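Long-range contact in p-47 protein (Clostridium botulinum E1 str. 'BoNT E Beluga', PDB 5WIX), which is of unknown function but has a tulip-domain fold resembling bactericidal/permeability-increasing protein, consistent with a role in binding lipids or other apolar ligands: residues F307-V320 / Y329-I341. Residues are numbered along the deposited sequence; the frame is centred on the assembly and turned at random.
Sequences FEGNKLKTRLSGIV and YSKLNMECITKFI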
loop_
_atom_site.group_PDB
_atom_site.type_symbol
_atom_site.label_atom_id
_atom_site.label_comp_id
_atom_site.label_asym_id
_atom_site.label_seq_id
_atom_site.Cartn_x
_atom_site.Cartn_y
_atom_site.Cartn_z
ATOM N N PHE A 307 -16.964 8.737 -2.529
ATOM C CA PHE A 307 -17.486 10.102 -2.614
ATOM C C PHE A 307 -16.896 11.002 -1.506
ATOM O O PHE A 307 -16.801 10.599 -0.341
ATOM C CB PHE A 307 -19.024 10.013 -2.564
ATOM C CG PHE A 307 -19.736 11.280 -2.169
ATOM C CD1 PHE A 307 -19.948 12.294 -3.085
ATOM C CD2 PHE A 307 -20.284 11.406 -0.897
ATOM C CE1 PHE A 307 -20.641 13.442 -2.721
ATOM C CE2 PHE A 307 -20.973 12.551 -0.524
ATOM C CZ PHE A 307 -21.153 13.570 -1.436
ATOM N N GLU A 308 -16.464 12.203 -1.885
ATOM C CA GLU A 308 -15.830 13.150 -0.954
ATOM C C GLU A 308 -14.708 12.516 -0.116
ATOM O O GLU A 308 -14.585 12.815 1.076
ATOM C CB GLU A 308 -16.876 13.782 -0.010
ATOM C CG GLU A 308 -17.582 15.033 -0.572
ATOM C CD GLU A 308 -18.751 15.522 0.288
ATOM O OE1 GLU A 308 -18.868 15.088 1.461
ATOM O OE2 GLU A 308 -19.560 16.339 -0.222
ATOM N N GLY A 309 -13.912 11.638 -0.730
ATOM C CA GLY A 309 -12.751 11.060 -0.068
ATOM C C GLY A 309 -12.984 9.894 0.876
ATOM O O GLY A 309 -12.467 8.798 0.635
ATOM N N ASN A 310 -13.748 10.117 1.950
ATOM C CA ASN A 310 -13.941 9.088 2.979
ATOM C C ASN A 310 -15.397 8.578 3.118
ATOM O O ASN A 310 -15.701 7.759 4.000
ATOM C CB ASN A 310 -13.450 9.605 4.338
ATOM C CG ASN A 310 -14.306 10.748 4.889
ATOM O OD1 ASN A 310 -14.963 11.477 4.137
ATOM N ND2 ASN A 310 -14.286 10.914 6.216
ATOM N N LYS A 311 -16.287 9.055 2.250
ATOM C CA LYS A 311 -17.692 8.629 2.301
ATOM C C LYS A 311 -18.115 7.752 1.092
ATOM O O LYS A 311 -17.597 7.906 -0.024
ATOM C CB LYS A 311 -18.619 9.860 2.406
ATOM C CG LYS A 311 -18.309 10.848 3.560
ATOM C CD LYS A 311 -19.120 12.157 3.418
ATOM C CE LYS A 311 -18.551 13.313 4.243
ATOM N NZ LYS A 311 -17.138 13.706 3.876
ATOM N N LEU A 312 -19.054 6.833 1.324
ATOM C CA LEU A 312 -19.656 6.032 0.246
ATOM C C LEU A 312 -21.072 6.513 -0.086
ATOM O O LEU A 312 -21.910 6.677 0.806
ATOM C CB LEU A 312 -19.693 4.552 0.631
ATOM C CG LEU A 312 -18.327 3.933 0.913
ATOM C CD1 LEU A 312 -18.520 2.822 1.875
ATOM C CD2 LEU A 312 -17.691 3.400 -0.357
ATOM N N LYS A 313 -21.308 6.768 -1.368
ATOM C CA LYS A 313 -22.618 7.177 -1.872
ATOM C C LYS A 313 -23.289 5.959 -2.478
ATOM O O LYS A 313 -22.824 5.419 -3.485
ATOM C CB LYS A 313 -22.485 8.297 -2.923
ATOM C CG LYS A 313 -23.805 8.779 -3.554
ATOM C CD LYS A 313 -23.824 10.322 -3.719
ATOM C CE LYS A 313 -23.473 10.785 -5.129
ATOM N NZ LYS A 313 -23.349 12.273 -5.237
ATOM N N THR A 314 -24.373 5.510 -1.860
ATOM C CA THR A 314 -25.072 4.346 -2.380
ATOM C C THR A 314 -26.364 4.747 -3.082
ATOM O O THR A 314 -27.105 5.616 -2.610
ATOM C CB THR A 314 -25.358 3.369 -1.280
ATOM O OG1 THR A 314 -24.170 3.231 -0.462
ATOM C CG2 THR A 314 -25.742 2.041 -1.882
ATOM N N ARG A 315 -26.609 4.126 -4.232
ATOM C CA ARG A 315 -27.717 4.502 -5.103
ATOM C C ARG A 315 -28.337 3.251 -5.708
ATOM O O ARG A 315 -27.869 2.758 -6.731
ATOM C CB ARG A 315 -27.228 5.439 -6.201
ATOM C CG ARG A 315 -28.166 6.577 -6.523
ATOM C CD ARG A 315 -27.655 7.393 -7.712
ATOM N NE ARG A 315 -26.305 7.911 -7.490
ATOM C CZ ARG A 315 -25.396 8.080 -8.451
ATOM N NH1 ARG A 315 -25.688 7.759 -9.708
ATOM N NH2 ARG A 315 -24.192 8.562 -8.156
ATOM N N LEU A 316 -29.380 2.738 -5.059
ATOM C CA LEU A 316 -30.077 1.532 -5.520
ATOM C C LEU A 316 -31.539 1.767 -5.872
ATOM O O LEU A 316 -32.169 2.723 -5.417
ATOM C CB LEU A 316 -30.005 0.432 -4.461
ATOM C CG LEU A 316 -30.451 0.787 -3.035
ATOM C CD1 LEU A 316 -31.975 0.748 -2.867
ATOM C CD2 LEU A 316 -29.757 -0.122 -2.009
ATOM N N SER A 317 -32.093 0.853 -6.656
ATOM C CA SER A 317 -33.526 0.861 -6.909
ATOM C C SER A 317 -34.052 -0.531 -7.249
ATOM O O SER A 317 -33.345 -1.364 -7.814
ATOM C CB SER A 317 -33.865 1.828 -8.031
ATOM O OG SER A 317 -33.661 1.205 -9.284
ATOM N N GLY A 318 -35.308 -0.765 -6.896
ATOM C CA GLY A 318 -35.942 -2.055 -7.093
ATOM C C GLY A 318 -37.364 -2.027 -6.571
ATOM O O GLY A 318 -37.910 -0.956 -6.302
ATOM N N ILE A 319 -37.961 -3.203 -6.418
ATOM C CA ILE A 319 -39.364 -3.300 -6.039
ATOM C C ILE A 319 -39.605 -4.367 -4.986
ATOM O O ILE A 319 -38.715 -5.159 -4.674
ATOM C CB ILE A 319 -40.238 -3.614 -7.251
ATOM C CG1 ILE A 319 -39.529 -4.627 -8.154
ATOM C CG2 ILE A 319 -40.553 -2.339 -8.029
ATOM C CD1 ILE A 319 -39.896 -6.051 -7.877
ATOM N N VAL A 320 -40.816 -4.368 -4.441
ATOM C CA VAL A 320 -41.248 -5.428 -3.542
ATOM C C VAL A 320 -42.690 -5.827 -3.850
ATOM O O VAL A 320 -43.607 -5.010 -3.744
ATOM C CB VAL A 320 -41.118 -5.011 -2.064
ATOM C CG1 VAL A 320 -41.641 -3.607 -1.848
ATOM C CG2 VAL A 320 -41.847 -5.997 -1.184
ATOM N N TYR A 329 -47.356 -4.077 -6.610
ATOM C CA TYR A 329 -46.012 -3.906 -6.052
ATOM C C TYR A 329 -45.732 -2.462 -5.636
ATOM O O TYR A 329 -46.503 -1.547 -5.935
ATOM C CB TYR A 329 -44.957 -4.346 -7.074
ATOM C CG TYR A 329 -45.015 -3.571 -8.382
ATOM C CD1 TYR A 329 -44.344 -2.359 -8.534
ATOM C CD2 TYR A 329 -45.737 -4.054 -9.466
ATOM C CE1 TYR A 329 -44.394 -1.652 -9.730
ATOM C CE2 TYR A 329 -45.795 -3.350 -10.665
ATOM C CZ TYR A 329 -45.126 -2.152 -10.788
ATOM O OH TYR A 329 -45.187 -1.461 -11.976
ATOM N N SER A 330 -44.604 -2.258 -4.970
ATOM C CA SER A 330 -44.188 -0.934 -4.532
ATOM C C SER A 330 -42.786 -0.629 -5.066
ATOM O O SER A 330 -41.839 -1.372 -4.776
ATOM C CB SER A 330 -44.218 -0.860 -2.998
ATOM O OG SER A 330 -44.338 0.477 -2.540
ATOM N N LYS A 331 -42.649 0.445 -5.847
ATOM C CA LYS A 331 -41.333 0.794 -6.391
ATOM C C LYS A 331 -40.479 1.507 -5.327
ATOM O O LYS A 331 -40.936 2.436 -4.649
ATOM C CB LYS A 331 -41.456 1.633 -7.670
ATOM C CG LYS A 331 -42.078 3.006 -7.515
ATOM C CD LYS A 331 -42.345 3.641 -8.884
ATOM C CE LYS A 331 -42.998 5.023 -8.766
ATOM N NZ LYS A 331 -43.403 5.581 -10.095
ATOM N N LEU A 332 -39.246 1.025 -5.176
ATOM C CA LEU A 332 -38.341 1.446 -4.113
ATOM C C LEU A 332 -37.085 2.181 -4.646
ATOM O O LEU A 332 -36.326 1.616 -5.439
ATOM C CB LEU A 332 -37.914 0.224 -3.298
ATOM C CG LEU A 332 -39.000 -0.662 -2.698
ATOM C CD1 LEU A 332 -38.403 -1.841 -1.928
ATOM C CD2 LEU A 332 -39.880 0.172 -1.787
ATOM N N ASN A 333 -36.867 3.424 -4.209
ATOM C CA ASN A 333 -35.644 4.170 -4.555
ATOM C C ASN A 333 -34.931 4.734 -3.325
ATOM O O ASN A 333 -35.545 5.437 -2.522
ATOM C CB ASN A 333 -35.957 5.328 -5.507
ATOM C CG ASN A 333 -36.433 4.863 -6.874
ATOM O OD1 ASN A 333 -35.691 4.937 -7.858
ATOM N ND2 ASN A 333 -37.687 4.399 -6.948
ATOM N N MET A 334 -33.638 4.447 -3.184
ATOM C CA MET A 334 -32.846 5.034 -2.098
ATOM C C MET A 334 -31.525 5.660 -2.559
ATOM O O MET A 334 -30.858 5.140 -3.449
ATOM C CB MET A 334 -32.545 3.982 -1.028
ATOM C CG MET A 334 -31.893 4.544 0.212
ATOM S SD MET A 334 -31.885 3.389 1.594
ATOM C CE MET A 334 -30.714 2.223 0.930
ATOM N N GLU A 335 -31.168 6.792 -1.957
ATOM C CA GLU A 335 -29.780 7.269 -1.974
ATOM C C GLU A 335 -29.312 7.415 -0.533
ATOM O O GLU A 335 -29.999 8.024 0.292
ATOM C CB GLU A 335 -29.618 8.593 -2.714
ATOM C CG GLU A 335 -28.145 9.044 -2.791
ATOM C CD GLU A 335 -27.937 10.439 -3.384
ATOM O OE1 GLU A 335 -27.096 10.586 -4.300
ATOM O OE2 GLU A 335 -28.593 11.394 -2.920
ATOM N N CYS A 336 -28.145 6.854 -0.226
ATOM C CA CYS A 336 -27.703 6.763 1.165
ATOM C C CYS A 336 -26.191 6.826 1.312
ATOM O O CYS A 336 -25.467 5.902 0.906
ATOM C CB CYS A 336 -28.221 5.470 1.804
ATOM S SG CYS A 336 -27.682 5.223 3.512
ATOM N N ILE A 337 -25.736 7.919 1.918
ATOM C CA ILE A 337 -24.327 8.177 2.178
ATOM C C ILE A 337 -23.837 7.487 3.455
ATOM O O ILE A 337 -24.393 7.702 4.536
ATOM C CB ILE A 337 -24.094 9.663 2.310
ATOM C CG1 ILE A 337 -24.854 10.416 1.212
ATOM C CG2 ILE A 337 -22.602 9.963 2.317
ATOM C CD1 ILE A 337 -24.358 10.131 -0.171
ATOM N N THR A 338 -22.807 6.652 3.339
ATOM C CA THR A 338 -22.181 6.079 4.525
ATOM C C THR A 338 -20.759 6.602 4.637
ATOM O O THR A 338 -20.202 7.072 3.643
ATOM C CB THR A 338 -22.160 4.560 4.489
ATOM O OG1 THR A 338 -21.472 4.133 3.309
ATOM C CG2 THR A 338 -23.557 4.042 4.436
ATOM N N LYS A 339 -20.176 6.500 5.835
ATOM C CA LYS A 339 -18.891 7.137 6.135
ATOM C C LYS A 339 -17.856 6.231 6.805
ATOM O O LYS A 339 -18.167 5.521 7.757
ATOM C CB LYS A 339 -19.118 8.361 7.030
ATOM C CG LYS A 339 -17.853 9.081 7.451
ATOM C CD LYS A 339 -18.147 10.243 8.409
ATOM C CE LYS A 339 -16.875 11.062 8.716
ATOM N NZ LYS A 339 -17.096 12.203 9.657
ATOM N N PHE A 340 -16.618 6.291 6.319
ATOM C CA PHE A 340 -15.501 5.572 6.923
ATOM C C PHE A 340 -15.300 6.024 8.356
ATOM O O PHE A 340 -15.511 7.185 8.679
ATOM C CB PHE A 340 -14.229 5.798 6.108
ATOM C CG PHE A 340 -12.976 5.283 6.762
ATOM C CD1 PHE A 340 -12.561 3.975 6.564
ATOM C CD2 PHE A 340 -12.186 6.119 7.537
ATOM C CE1 PHE A 340 -11.396 3.504 7.151
ATOM C CE2 PHE A 340 -11.021 5.657 8.119
ATOM C CZ PHE A 340 -10.624 4.353 7.927
ATOM N N ILE A 341 -14.892 5.096 9.210
ATOM C CA ILE A 341 -14.773 5.337 10.647
ATOM C C ILE A 341 -13.638 4.493 11.174
ATOM O O ILE A 341 -13.624 3.273 10.995
ATOM C CB ILE A 341 -16.072 4.980 11.417
ATOM C CG1 ILE A 341 -17.078 6.125 11.335
ATOM C CG2 ILE A 341 -15.767 4.649 12.894
ATOM C CD1 ILE A 341 -16.557 7.373 11.946
#
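Lys313 lays its aliphatic chain beside Ile337, the two pointing the same way, with Lys313 CD 3.6 Å from Ile337 CD1. CG of Lys313 stands anti to the backbone N (chi1 178°), and the turn at chi2 (139°) then sets CD beside the Glu335 carboxylate. Lys313 CD lies 3.3 Å from Glu335 OE1. The charges stay further apart: Lys313 NZ and Glu335 OE1 are 4.2 Å from each other, too far for a salt bridge. Arg315 NE lies equally far from the same oxygen on Glu335, so the acid probably feels both cations without a close ion pair. The Ile337 and Phe307 side chains cross at about a right angle, with Ile337 CG2 near Phe307 CE2.

The two segments lie on strands 311-322 and 328-343, the arms of a long antiparallel beta hairpin in the curled sheet of a tulip domain. Hydrogen-bonded pairs run from Leu312 with Thr338 to Val320 with Ser330. One further bond, from Phe340 N to Asn310 O, extends the ladder at 2.9 Å.

The face bearing Leu312, Leu316, Val320, Leu332 and Met334 is buried, and helix 370-390 covers part of it. Leu316 CD1 touches Met334 CB at 3.8 Å, while its other methyl, CD2, meets the Met334 CE methyl. Both residues also pack on Phe387 of that helix. Val320 CG1 sits between the backbone N and the carbonyl carbon (chi1 45°), a rotation that turns it onto Leu332 CD1, 3.7 Å away. Thr314 OG1 adds a weak bond to Cys336 O, whose main bond comes from Thr314 N. On the other face, Ser317 CB rests against Asn333 OD1 at 3.6 Å, and the Ser317 hydroxyl bonds to Asp301 on strand 293-307.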